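Long-range contacts in Serine/threonine-protein kinase Tel1 (Chaetomium thermophilum, PDB 6SKY), which phosphorylates proteins on serine and threonine using ATP, and probably acts as a sensor that starts checkpoint signalling after DNA damage: residues Lys2041-Met2046 with Glu2135-Met2140; Glu2672-Ala2677 with Pro2719-Phe2724; Ala2313-Leu2318 with Gln2361-Val2366. All blocks are in the same frame, centred on the assembly; numbering follows the deposited sequence.

In the fold
The three contacts lie far apart, with centres about 58 to 70 Å from one another. Contacts 1 and 3 both join helices of the FAT domain. Contact 2 belongs to the kinase domain and has its tyrosine side chain about 11 Å from the bound nucleotide analogue. Contacts 1 and 2 are buried, and each is built round a tyrosine ring. In contact 1 the ring takes a threonine methyl on a face and a threonine hydroxyl at its edge; in contact 2 it takes the edge of a phenylalanine. Contact 3 is at the surface, on a long helical hairpin. There one leucine does most of the work, and charged groups flank it beside the second subunit.

Contact 1: residues Lys2041-Met2046 with Glu2135-Met2140; sequences KAYQSM and ETTLSM
Thr-2136 meets Tyr-2043 with its methyl group. CG2 sits over the middle of one face of the tyrosine ring, 3.9 Å from the ring centroid and almost exactly on the ring normal. This is a well-centred CH-pi contact. The first torsion of the threonine sets it up: CG2 lies opposite the backbone N, while OG1 (chi1 -56°) turns back to its own helix and makes a weak hydrogen bond to Ser-2132 O.

Thr-2137 comes to the edge of the same ring. Its OG1 lies in the ring plane and accepts a hydrogen bond from Tyr-2043 OH. The modelled OH to OG1 distance of 2.4 Å is very short, and its exact value is doubtful at this resolution. OG1 of Thr-2137 also bonds to Cys-2133 O in its own helix. The two threonines thus hold the ring by a face and by its phenol end. Leu-2093, on helix 2077-2097, also packs on Tyr-2043.

Met-2140 ends the contact. Its CB lies 3.9 Å from SD of Met-2046, whose extended chain reaches straight across. CE of Met-2046 goes on to 4.0 Å from the backbone C of Met-2140. The Met-2140 chain is bent instead, and its CE comes to 4.0 Å from Tyr-2043 O. The two methionines therefore run past each other in opposite directions. Leu-2097 of helix 2077-2097 also touches Met-2046.

The helix axes are 11.1 Å apart and nearly parallel, at 6°. Large side chains bridge that wide spacing. The two parallel helices, with helix 2077-2097 packed on both, are consistent with the alpha solenoid of the FAT domain, whose family belongs to the TPR clan.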
loop_
_atom_site.group_PDB
_atom_site.type_symbol
_atom_site.label_atom_id
_atom_site.label_comp_id
_atom_site.label_asym_id
_atom_site.label_seq_id
_atom_site.Cartn_x
_atom_site.Cartn_y
_atom_site.Cartn_z
ATOM N N LYS A 2041 35.810 0.583 -18.392
ATOM C CA LYS A 2041 36.949 0.791 -19.272
ATOM C C LYS A 2041 36.603 0.447 -20.705
ATOM O O LYS A 2041 37.024 1.144 -21.630
ATOM C CB LYS A 2041 38.144 -0.023 -18.802
ATOM C CG LYS A 2041 38.706 0.455 -17.497
ATOM C CD LYS A 2041 40.180 0.191 -17.411
ATOM C CE LYS A 2041 40.472 -1.276 -17.302
ATOM N NZ LYS A 2041 40.325 -1.748 -15.909
ATOM N N ALA A 2042 35.814 -0.605 -20.912
ATOM C CA ALA A 2042 35.374 -0.916 -22.270
ATOM C C ALA A 2042 34.550 0.220 -22.872
ATOM O O ALA A 2042 34.787 0.638 -24.012
ATOM C CB ALA A 2042 34.582 -2.216 -22.282
ATOM N N TYR A 2043 33.581 0.749 -22.123
ATOM C CA TYR A 2043 32.748 1.809 -22.697
ATOM C C TYR A 2043 33.509 3.118 -22.856
ATOM O O TYR A 2043 33.265 3.866 -23.808
ATOM C CB TYR A 2043 31.496 2.038 -21.857
ATOM C CG TYR A 2043 30.515 0.918 -21.970
ATOM C CD1 TYR A 2043 29.958 0.590 -23.182
ATOM C CD2 TYR A 2043 30.155 0.181 -20.869
ATOM C CE1 TYR A 2043 29.078 -0.439 -23.287
ATOM C CE2 TYR A 2043 29.271 -0.844 -20.970
ATOM C CZ TYR A 2043 28.741 -1.154 -22.175
ATOM O OH TYR A 2043 27.854 -2.188 -22.265
ATOM N N GLN A 2044 34.419 3.417 -21.936
ATOM C CA GLN A 2044 35.264 4.594 -22.069
ATOM C C GLN A 2044 36.120 4.507 -23.320
ATOM O O GLN A 2044 36.187 5.454 -24.108
ATOM C CB GLN A 2044 36.133 4.734 -20.829
ATOM C CG GLN A 2044 37.091 5.872 -20.875
ATOM C CD GLN A 2044 37.875 5.990 -19.608
ATOM O OE1 GLN A 2044 38.487 5.037 -19.158
ATOM N NE2 GLN A 2044 37.858 7.164 -19.017
ATOM N N SER A 2045 36.784 3.372 -23.525
ATOM C CA SER A 2045 37.528 3.175 -24.756
ATOM C C SER A 2045 36.636 3.329 -25.970
ATOM O O SER A 2045 37.081 3.812 -27.011
ATOM C CB SER A 2045 38.174 1.804 -24.764
ATOM O OG SER A 2045 38.515 1.449 -26.082
ATOM N N MET A 2046 35.381 2.903 -25.870
ATOM C CA MET A 2046 34.452 3.110 -26.975
ATOM C C MET A 2046 34.190 4.589 -27.211
ATOM O O MET A 2046 33.937 5.004 -28.344
ATOM C CB MET A 2046 33.148 2.375 -26.697
ATOM C CG MET A 2046 32.225 2.272 -27.870
ATOM S SD MET A 2046 30.699 1.465 -27.407
ATOM C CE MET A 2046 29.852 1.471 -28.973
ATOM N N GLU A 2135 21.573 -1.186 -22.228
ATOM C CA GLU A 2135 21.145 0.179 -22.508
ATOM C C GLU A 2135 22.331 1.084 -22.811
ATOM O O GLU A 2135 22.303 1.868 -23.770
ATOM C CB GLU A 2135 20.361 0.710 -21.321
ATOM C CG GLU A 2135 19.836 2.091 -21.491
ATOM C CD GLU A 2135 19.656 2.771 -20.166
ATOM O OE1 GLU A 2135 20.327 2.351 -19.203
ATOM O OE2 GLU A 2135 18.848 3.719 -20.077
ATOM N N THR A 2136 23.377 0.999 -21.988
ATOM C CA THR A 2136 24.582 1.786 -22.251
ATOM C C THR A 2136 25.184 1.449 -23.607
ATOM O O THR A 2136 25.582 2.344 -24.358
ATOM C CB THR A 2136 25.614 1.561 -21.159
ATOM O OG1 THR A 2136 25.036 1.876 -19.894
ATOM C CG2 THR A 2136 26.788 2.449 -21.374
ATOM N N THR A 2137 25.259 0.164 -23.937
ATOM C CA THR A 2137 25.812 -0.255 -25.217
ATOM C C THR A 2137 25.046 0.352 -26.380
ATOM O O THR A 2137 25.642 0.899 -27.312
ATOM C CB THR A 2137 25.798 -1.775 -25.304
ATOM O OG1 THR A 2137 26.670 -2.312 -24.312
ATOM C CG2 THR A 2137 26.260 -2.225 -26.632
ATOM N N LEU A 2138 23.717 0.265 -26.343
ATOM C CA LEU A 2138 22.924 0.739 -27.471
ATOM C C LEU A 2138 23.001 2.253 -27.618
ATOM O O LEU A 2138 23.091 2.766 -28.740
ATOM C CB LEU A 2138 21.479 0.275 -27.327
ATOM C CG LEU A 2138 21.234 -1.206 -27.604
ATOM C CD1 LEU A 2138 19.790 -1.544 -27.408
ATOM C CD2 LEU A 2138 21.664 -1.558 -28.997
ATOM N N SER A 2139 23.013 2.988 -26.507
ATOM C CA SER A 2139 23.102 4.440 -26.626
ATOM C C SER A 2139 24.475 4.877 -27.117
ATOM O O SER A 2139 24.576 5.748 -27.991
ATOM C CB SER A 2139 22.775 5.103 -25.297
ATOM O OG SER A 2139 23.890 5.095 -24.443
ATOM N N MET A 2140 25.545 4.282 -26.582
ATOM C CA MET A 2140 26.884 4.623 -27.048
ATOM C C MET A 2140 27.054 4.316 -28.525
ATOM O O MET A 2140 27.669 5.092 -29.258
ATOM C CB MET A 2140 27.932 3.874 -26.238
ATOM C CG MET A 2140 28.162 4.428 -24.864
ATOM S SD MET A 2140 28.937 6.038 -24.906
ATOM C CE MET A 2140 30.350 5.666 -25.911
#

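Contact 2: residues Glu2672-Ala2677 with Pro2719-Phe2724; sequences EYLMPA and PVMRYF
NH2 of Arg-2722 is gripped twice, by Pro-2719 O and by a salt bridge to Asp-2806 OD2, within the turn whose Val-2720 and Phe-2724 meet the helix of Tyr-2673. The bond from Arg-2722 NH2 to Pro-2719 O is 3.0 Å long and rather bent, at 141°. The donor lies above the carbonyl plane.

Tyr-2673 is the centre of the contact. Its side chain extends from the helix toward the turn, with CG opposite the backbone N (chi1 171°). Phe-2724 points an edge at one face of the tyrosine ring. CD1 of Phe-2724 stands 3.8 Å above the plane of the Tyr-2673 ring, over its centre. The planes are at 88°, which makes a T-shaped pair. CB of Phe-2724 adds an off-centre CH-pi contact. On the opposite face lies CB of Ala-2677, from the same helix as the tyrosine. SD of Met-2721 approaches obliquely, 5.4 Å from the Tyr-2673 ring centroid, as a Met-aromatic contact. With an alanine in place of Tyr-2673, the edge of Phe-2724 would probably lose the face it rests on, and a gap would open between it and Ala-2677.

Beside the ring the packing is aliphatic. CG2 of Val-2720 touches Ala-2677 CB at 3.7 Å. The same CG2 of Val-2720 is 4.0 Å from Leu-2674 CD2. That leucine methyl, CD2 of Leu-2674, is also 4.1 Å from SD of Met-2721.

Met-2721 and Phe-2724 both reach Leu-2768 on strand 2766-2769. The Tyr-2673 side chain lies about 11 Å from the bound nucleotide analogue. This is a buried aromatic and aliphatic cluster in the C-lobe of a PI3K-related kinase.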
loop_
_atom_site.group_PDB
_atom_site.type_symbol
_atom_site.label_atom_id
_atom_site.label_comp_id
_atom_site.label_asym_id
_atom_site.label_seq_id
_atom_site.Cartn_x
_atom_site.Cartn_y
_atom_site.Cartn_z
ATOM N N GLU A 2672 6.558 -45.580 6.429
ATOM C CA GLU A 2672 7.521 -46.659 6.261
ATOM C C GLU A 2672 8.949 -46.204 6.486
ATOM O O GLU A 2672 9.804 -47.034 6.789
ATOM C CB GLU A 2672 7.411 -47.264 4.869
ATOM C CG GLU A 2672 6.014 -47.652 4.463
ATOM C CD GLU A 2672 5.564 -48.970 5.044
ATOM O OE1 GLU A 2672 5.605 -49.137 6.278
ATOM O OE2 GLU A 2672 5.160 -49.852 4.259
ATOM N N TYR A 2673 9.241 -44.921 6.318
ATOM C CA TYR A 2673 10.541 -44.450 6.763
ATOM C C TYR A 2673 10.540 -44.175 8.257
ATOM O O TYR A 2673 11.486 -44.540 8.952
ATOM C CB TYR A 2673 10.976 -43.193 6.011
ATOM C CG TYR A 2673 12.222 -42.604 6.628
ATOM C CD1 TYR A 2673 13.464 -43.123 6.341
ATOM C CD2 TYR A 2673 12.148 -41.558 7.534
ATOM C CE1 TYR A 2673 14.587 -42.615 6.923
ATOM C CE2 TYR A 2673 13.267 -41.051 8.120
ATOM C CZ TYR A 2673 14.481 -41.583 7.811
ATOM O OH TYR A 2673 15.609 -41.076 8.387
ATOM N N LEU A 2674 9.490 -43.538 8.769
ATOM C CA LEU A 2674 9.552 -43.012 10.124
ATOM C C LEU A 2674 9.451 -44.084 11.187
ATOM O O LEU A 2674 9.987 -43.899 12.278
ATOM C CB LEU A 2674 8.449 -41.989 10.358
ATOM C CG LEU A 2674 8.661 -40.600 9.789
ATOM C CD1 LEU A 2674 7.550 -39.724 10.266
ATOM C CD2 LEU A 2674 9.985 -40.066 10.234
ATOM N N MET A 2675 8.772 -45.180 10.929
ATOM C CA MET A 2675 8.621 -46.097 12.049
ATOM C C MET A 2675 9.878 -46.922 12.307
ATOM O O MET A 2675 10.203 -47.171 13.472
ATOM C CB MET A 2675 7.406 -46.992 11.843
ATOM C CG MET A 2675 6.106 -46.274 12.131
ATOM S SD MET A 2675 6.136 -45.428 13.718
ATOM C CE MET A 2675 5.711 -43.767 13.232
ATOM N N PRO A 2676 10.606 -47.377 11.282
ATOM C CA PRO A 2676 11.910 -47.996 11.564
ATOM C C PRO A 2676 12.955 -47.022 12.067
ATOM O O PRO A 2676 13.778 -47.383 12.917
ATOM C CB PRO A 2676 12.300 -48.590 10.211
ATOM C CG PRO A 2676 11.038 -48.829 9.545
ATOM C CD PRO A 2676 10.149 -47.713 9.927
ATOM N N ALA A 2677 12.962 -45.796 11.557
ATOM C CA ALA A 2677 13.971 -44.830 11.961
ATOM C C ALA A 2677 13.838 -44.454 13.423
ATOM O O ALA A 2677 14.846 -44.190 14.085
ATOM C CB ALA A 2677 13.878 -43.589 11.088
ATOM N N PRO A 2719 11.508 -36.775 17.336
ATOM C CA PRO A 2719 11.513 -36.791 15.871
ATOM C C PRO A 2719 12.850 -37.219 15.292
ATOM O O PRO A 2719 13.911 -36.971 15.864
ATOM C CB PRO A 2719 11.195 -35.340 15.507
ATOM C CG PRO A 2719 11.494 -34.565 16.713
ATOM C CD PRO A 2719 11.224 -35.438 17.868
ATOM N N VAL A 2720 12.786 -37.868 14.130
ATOM C CA VAL A 2720 13.969 -38.396 13.465
ATOM C C VAL A 2720 13.991 -38.026 11.991
ATOM O O VAL A 2720 14.753 -38.605 11.218
ATOM C CB VAL A 2720 14.046 -39.923 13.604
ATOM C CG1 VAL A 2720 14.157 -40.319 15.036
ATOM C CG2 VAL A 2720 12.847 -40.542 12.979
ATOM N N MET A 2721 13.161 -37.078 11.575
ATOM C CA MET A 2721 13.037 -36.827 10.146
ATOM C C MET A 2721 14.279 -36.162 9.577
ATOM O O MET A 2721 14.581 -36.326 8.392
ATOM C CB MET A 2721 11.805 -35.982 9.878
ATOM C CG MET A 2721 11.510 -35.736 8.427
ATOM S SD MET A 2721 11.032 -37.206 7.544
ATOM C CE MET A 2721 11.244 -36.623 5.877
ATOM N N ARG A 2722 15.031 -35.446 10.407
ATOM C CA ARG A 2722 16.226 -34.771 9.929
ATOM C C ARG A 2722 17.269 -35.741 9.410
ATOM O O ARG A 2722 18.176 -35.327 8.689
ATOM C CB ARG A 2722 16.827 -33.928 11.038
ATOM C CG ARG A 2722 17.482 -34.725 12.103
ATOM C CD ARG A 2722 17.776 -33.861 13.282
ATOM N NE ARG A 2722 18.274 -34.631 14.407
ATOM C CZ ARG A 2722 17.500 -35.264 15.273
ATOM N NH1 ARG A 2722 18.037 -35.938 16.270
ATOM N NH2 ARG A 2722 16.191 -35.232 15.134
ATOM N N TYR A 2723 17.161 -37.016 9.750
ATOM C CA TYR A 2723 18.098 -37.997 9.244
ATOM C C TYR A 2723 17.760 -38.474 7.849
ATOM O O TYR A 2723 18.653 -38.967 7.164
ATOM C CB TYR A 2723 18.166 -39.186 10.182
ATOM C CG TYR A 2723 18.825 -38.853 11.482
ATOM C CD1 TYR A 2723 18.093 -38.745 12.641
ATOM C CD2 TYR A 2723 20.181 -38.627 11.546
ATOM C CE1 TYR A 2723 18.690 -38.438 13.821
ATOM C CE2 TYR A 2723 20.785 -38.318 12.722
ATOM C CZ TYR A 2723 20.038 -38.224 13.856
ATOM O OH TYR A 2723 20.647 -37.912 15.043
ATOM N N PHE A 2724 16.512 -38.335 7.402
ATOM C CA PHE A 2724 16.185 -38.760 6.048
ATOM C C PHE A 2724 17.137 -38.139 5.047
ATOM O O PHE A 2724 17.535 -38.777 4.072
ATOM C CB PHE A 2724 14.743 -38.394 5.699
ATOM C CG PHE A 2724 14.351 -38.748 4.294
ATOM C CD1 PHE A 2724 13.891 -40.003 3.990
ATOM C CD2 PHE A 2724 14.450 -37.824 3.280
ATOM C CE1 PHE A 2724 13.547 -40.325 2.723
ATOM C CE2 PHE A 2724 14.110 -38.148 2.008
ATOM C CZ PHE A 2724 13.657 -39.396 1.730
#

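Contact 3: residues Ala2313-Leu2318 with Gln2361-Val2366; sequences ARLQNL and QELRRV
Leu-2315 fills the tight part of this contact, packed against Glu-2362, Leu-2363 and Val-2366. Its CD1 does most of the touching: CD1 of Leu-2315 is 3.7 Å from Glu-2362 CG and also 3.7 Å from Val-2366 CG2. Nearer the backbone, CB of Leu-2315 meets CD1 of Leu-2363 at 4.0 Å. Glu-2362 packs mainly through CG; its carboxylate is turned aside. A bend at chi2 (84°) carries that group to Arg-2365 on the same helix. There NH1 of Arg-2365 makes a salt bridge to Glu-2362 OE1, 3.0 Å long. The carboxylate is met from above its plane, while the bond lies in the guanidinium plane. No hydrogen bond crosses between the helices.

The looser side is at Gln-2316. It is exposed, and its CG only comes to 4.5 Å from Leu-2363 CD2. Arg-2314 has the opposite charge to Glu-2362 but stays apart: its NH1 is 5.4 Å from Glu-2362 OE2. These two charged residues also face the dimer partner. Arg-2314 packs on Pro-2793 of the second subunit, and Glu-2362 on Thr-2703 of that subunit.

The helices run roughly antiparallel, at 149°, with axes 10.2 Å apart. They form a long helical hairpin of the FAT domain, which here touches the kinase domain of the other subunit.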
loop_
_atom_site.group_PDB
_atom_site.type_symbol
_atom_site.label_atom_id
_atom_site.label_comp_id
_atom_site.label_asym_id
_atom_site.label_seq_id
_atom_site.Cartn_x
_atom_site.Cartn_y
_atom_site.Cartn_z
ATOM N N ALA A 2313 -34.318 -9.163 -10.449
ATOM C CA ALA A 2313 -35.102 -9.772 -9.381
ATOM C C ALA A 2313 -36.221 -8.851 -8.917
ATOM O O ALA A 2313 -37.342 -9.306 -8.663
ATOM C CB ALA A 2313 -34.194 -10.137 -8.210
ATOM N N ARG A 2314 -35.935 -7.556 -8.790
ATOM C CA ARG A 2314 -36.956 -6.599 -8.384
ATOM C C ARG A 2314 -38.073 -6.527 -9.413
ATOM O O ARG A 2314 -39.256 -6.544 -9.063
ATOM C CB ARG A 2314 -36.325 -5.223 -8.168
ATOM C CG ARG A 2314 -37.332 -4.107 -7.947
ATOM C CD ARG A 2314 -36.665 -2.759 -7.739
ATOM N NE ARG A 2314 -35.944 -2.314 -8.923
ATOM C CZ ARG A 2314 -36.501 -1.642 -9.922
ATOM N NH1 ARG A 2314 -35.774 -1.275 -10.966
ATOM N NH2 ARG A 2314 -37.788 -1.343 -9.880
ATOM N N LEU A 2315 -37.717 -6.453 -10.694
ATOM C CA LEU A 2315 -38.746 -6.423 -11.724
ATOM C C LEU A 2315 -39.544 -7.719 -11.755
ATOM O O LEU A 2315 -40.747 -7.698 -12.031
ATOM C CB LEU A 2315 -38.115 -6.145 -13.085
ATOM C CG LEU A 2315 -37.369 -4.816 -13.201
ATOM C CD1 LEU A 2315 -36.677 -4.715 -14.541
ATOM C CD2 LEU A 2315 -38.309 -3.649 -13.002
ATOM N N GLN A 2316 -38.906 -8.847 -11.442
ATOM C CA GLN A 2316 -39.622 -10.119 -11.421
ATOM C C GLN A 2316 -40.622 -10.171 -10.274
ATOM O O GLN A 2316 -41.771 -10.597 -10.455
ATOM C CB GLN A 2316 -38.629 -11.272 -11.318
ATOM C CG GLN A 2316 -38.058 -11.704 -12.646
ATOM C CD GLN A 2316 -36.899 -12.655 -12.487
ATOM O OE1 GLN A 2316 -36.206 -12.640 -11.470
ATOM N NE2 GLN A 2316 -36.682 -13.495 -13.491
ATOM N N ASN A 2317 -40.201 -9.755 -9.081
ATOM C CA ASN A 2317 -41.128 -9.721 -7.956
ATOM C C ASN A 2317 -42.264 -8.740 -8.212
ATOM O O ASN A 2317 -43.411 -9.000 -7.833
ATOM C CB ASN A 2317 -40.386 -9.369 -6.671
ATOM C CG ASN A 2317 -39.234 -10.306 -6.397
ATOM O OD1 ASN A 2317 -39.432 -11.476 -6.072
ATOM N ND2 ASN A 2317 -38.019 -9.796 -6.523
ATOM N N LEU A 2318 -41.971 -7.611 -8.862
ATOM C CA LEU A 2318 -43.028 -6.666 -9.203
ATOM C C LEU A 2318 -44.037 -7.294 -10.150
ATOM O O LEU A 2318 -45.250 -7.165 -9.953
ATOM C CB LEU A 2318 -42.440 -5.403 -9.827
ATOM C CG LEU A 2318 -41.665 -4.448 -8.926
ATOM C CD1 LEU A 2318 -41.336 -3.178 -9.688
ATOM C CD2 LEU A 2318 -42.449 -4.146 -7.670
ATOM N N GLN A 2361 -43.371 -4.774 -20.377
ATOM C CA GLN A 2361 -42.495 -4.167 -21.377
ATOM C C GLN A 2361 -41.110 -3.898 -20.801
ATOM O O GLN A 2361 -40.090 -4.156 -21.456
ATOM C CB GLN A 2361 -43.122 -2.880 -21.905
ATOM C CG GLN A 2361 -42.732 -2.544 -23.330
ATOM C CD GLN A 2361 -43.539 -1.393 -23.907
ATOM O OE1 GLN A 2361 -44.337 -0.770 -23.212
ATOM N NE2 GLN A 2361 -43.333 -1.108 -25.187
ATOM N N GLU A 2362 -41.053 -3.395 -19.568
ATOM C CA GLU A 2362 -39.761 -3.174 -18.925
ATOM C C GLU A 2362 -38.984 -4.477 -18.774
ATOM O O GLU A 2362 -37.768 -4.528 -19.017
ATOM C CB GLU A 2362 -39.970 -2.519 -17.565
ATOM C CG GLU A 2362 -38.726 -2.450 -16.706
ATOM C CD GLU A 2362 -37.854 -1.256 -17.029
ATOM O OE1 GLU A 2362 -38.089 -0.610 -18.071
ATOM O OE2 GLU A 2362 -36.938 -0.960 -16.236
ATOM N N LEU A 2363 -39.673 -5.546 -18.377
ATOM C CA LEU A 2363 -39.001 -6.824 -18.181
ATOM C C LEU A 2363 -38.512 -7.403 -19.501
ATOM O O LEU A 2363 -37.419 -7.977 -19.561
ATOM C CB LEU A 2363 -39.932 -7.798 -17.474
ATOM C CG LEU A 2363 -39.262 -9.041 -16.913
ATOM C CD1 LEU A 2363 -38.028 -8.649 -16.139
ATOM C CD2 LEU A 2363 -40.229 -9.780 -16.024
ATOM N N ARG A 2364 -39.302 -7.269 -20.567
ATOM C CA ARG A 2364 -38.828 -7.693 -21.881
ATOM C C ARG A 2364 -37.566 -6.945 -22.274
ATOM O O ARG A 2364 -36.622 -7.542 -22.799
ATOM C CB ARG A 2364 -39.902 -7.482 -22.942
ATOM C CG ARG A 2364 -41.111 -8.365 -22.802
ATOM C CD ARG A 2364 -40.729 -9.821 -22.670
ATOM N NE ARG A 2364 -41.894 -10.692 -22.773
ATOM C CZ ARG A 2364 -41.923 -11.953 -22.355
ATOM N NH1 ARG A 2364 -43.026 -12.675 -22.491
ATOM N NH2 ARG A 2364 -40.850 -12.490 -21.794
ATOM N N ARG A 2365 -37.534 -5.635 -22.038
ATOM C CA ARG A 2365 -36.339 -4.866 -22.373
ATOM C C ARG A 2365 -35.117 -5.397 -21.633
ATOM O O ARG A 2365 -34.055 -5.621 -22.235
ATOM C CB ARG A 2365 -36.571 -3.391 -22.052
ATOM C CG ARG A 2365 -35.546 -2.452 -22.647
ATOM C CD ARG A 2365 -35.858 -1.023 -22.270
ATOM N NE ARG A 2365 -35.989 -0.875 -20.828
ATOM C CZ ARG A 2365 -34.978 -0.601 -20.012
ATOM N NH1 ARG A 2365 -35.187 -0.489 -18.709
ATOM N NH2 ARG A 2365 -33.757 -0.442 -20.501
ATOM N N VAL A 2366 -35.253 -5.625 -20.325
ATOM C CA VAL A 2366 -34.102 -6.080 -19.543
ATOM C C VAL A 2366 -33.641 -7.461 -19.999
ATOM O O VAL A 2366 -32.437 -7.715 -20.161
ATOM C CB VAL A 2366 -34.432 -6.062 -18.042
ATOM C CG1 VAL A 2366 -33.318 -6.700 -17.257
ATOM C CG2 VAL A 2366 -34.630 -4.647 -17.585
#